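Local coordinates for sensor protein (Geobacter sulfurreducens PCA, PDB 2R78), which probably works as a sensor histidine kinase, passing phosphate from ATP to a protein histidine, and is represented here by its PAS sensory domain, at residues A73-G78 with G107-I112. Residues are numbered along the deposited sequence; the frame is centred on the assembly and turned at random.
Sequences ARIVGG and GKILGI
A small apolar contact, with no hydrogen bond across it, joins Ile75 and Val76 in the last turn of helix 67-76 to Ile109 at the start of strand 109-115, the central strand of the sheet. On the helix side, Ile75 does most of the touching through one methyl: with chi1 at -63°, CG1 lies beside the backbone N and CG2 opposite that N, where it meets three carbons of Ile109, CD1 and CG1 each at 3.8 Å and CG2 at 4.0 Å. Ile109 reaches on with CD1 to the flank of the helix, where Val76 CG2 lies 4.2 Å from it, the two side chains at about a right angle. Ala101 on strand 94-103 touches both isoleucines. Cutting Ile109 back to an alanine would probably open a gap between helix and sheet and leave the CG2 methyls of Ile75 and Val76 without their partner. Just past the contact the helix stops in a Schellman motif, with Gly78 at positive phi. On the other face of the strand, Leu110 and Ile112 pack against Ala15 and Leu16 of the second subunit. The contact thus packs a helix on the five-stranded antiparallel sheet, order 2-1-5-4-3, that is characteristic of the PAS fold.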
# COMPACT_ATOMS: atom_id res chain seq x y z
N ALA B 73 21.95 2.10 -7.78
CA ALA B 73 22.44 1.36 -8.95
C ALA B 73 21.82 -0.03 -9.03
O ALA B 73 21.42 -0.47 -10.13
CB ALA B 73 23.97 1.27 -8.97
N ARG B 74 21.69 -0.72 -7.90
CA ARG B 74 21.16 -2.08 -7.92
C ARG B 74 19.68 -2.06 -8.32
O ARG B 74 19.22 -2.91 -9.10
CB ARG B 74 21.35 -2.76 -6.56
CG ARG B 74 22.82 -3.07 -6.24
CD ARG B 74 22.99 -3.92 -4.99
NE ARG B 74 22.78 -3.14 -3.79
CZ ARG B 74 23.73 -2.50 -3.08
NH1 ARG B 74 23.37 -1.83 -2.01
NH2 ARG B 74 25.01 -2.56 -3.39
N ILE B 75 18.95 -1.07 -7.81
CA ILE B 75 17.52 -0.96 -8.12
C ILE B 75 17.31 -0.68 -9.59
O ILE B 75 16.51 -1.36 -10.24
CB ILE B 75 16.82 0.13 -7.29
CG1 ILE B 75 16.87 -0.20 -5.80
CG2 ILE B 75 15.35 0.31 -7.78
CD1 ILE B 75 16.63 1.02 -4.91
N VAL B 76 18.02 0.32 -10.09
CA VAL B 76 17.96 0.77 -11.48
C VAL B 76 18.35 -0.39 -12.39
O VAL B 76 17.80 -0.54 -13.49
CB VAL B 76 18.86 2.01 -11.67
CG1 VAL B 76 19.15 2.31 -13.14
CG2 VAL B 76 18.21 3.21 -10.99
N GLY B 77 19.25 -1.23 -11.90
CA GLY B 77 19.67 -2.44 -12.59
C GLY B 77 18.74 -3.64 -12.60
O GLY B 77 19.07 -4.68 -13.19
N GLY B 78 17.60 -3.53 -11.92
CA GLY B 78 16.55 -4.54 -11.93
C GLY B 78 16.54 -5.46 -10.73
O GLY B 78 15.93 -6.54 -10.78
N GLY B 107 10.87 4.16 -15.54
CA GLY B 107 12.18 4.49 -15.01
C GLY B 107 12.21 5.02 -13.59
O GLY B 107 13.28 5.00 -12.96
N LYS B 108 11.06 5.45 -13.08
CA LYS B 108 10.95 5.85 -11.69
C LYS B 108 10.94 4.63 -10.77
O LYS B 108 10.85 3.47 -11.21
CB LYS B 108 9.72 6.73 -11.49
CG LYS B 108 9.83 8.05 -12.28
CD LYS B 108 8.55 8.82 -12.33
CE LYS B 108 8.51 9.80 -13.49
NZ LYS B 108 8.99 9.25 -14.81
N ILE B 109 11.06 4.92 -9.48
CA ILE B 109 11.17 3.90 -8.45
C ILE B 109 10.08 4.11 -7.39
O ILE B 109 9.91 5.21 -6.90
CB ILE B 109 12.57 3.93 -7.79
CG1 ILE B 109 13.66 3.55 -8.80
CG2 ILE B 109 12.61 2.95 -6.62
CD1 ILE B 109 15.07 4.04 -8.36
N LEU B 110 9.35 3.03 -7.10
CA LEU B 110 8.34 2.98 -6.03
C LEU B 110 9.00 2.43 -4.78
O LEU B 110 9.50 1.32 -4.79
CB LEU B 110 7.22 2.00 -6.42
CG LEU B 110 6.13 1.67 -5.37
CD1 LEU B 110 5.23 2.85 -5.25
CD2 LEU B 110 5.29 0.44 -5.76
N GLY B 111 8.92 3.16 -3.69
CA GLY B 111 9.38 2.64 -2.42
C GLY B 111 8.25 2.49 -1.42
O GLY B 111 7.30 3.28 -1.41
N ILE B 112 8.38 1.50 -0.55
CA ILE B 112 7.46 1.30 0.56
C ILE B 112 8.33 1.23 1.84
O ILE B 112 9.38 0.60 1.82
CB ILE B 112 6.67 -0.01 0.39
CG1 ILE B 112 5.84 -0.03 -0.90
CG2 ILE B 112 5.70 -0.18 1.53
CD1 ILE B 112 5.29 -1.44 -1.28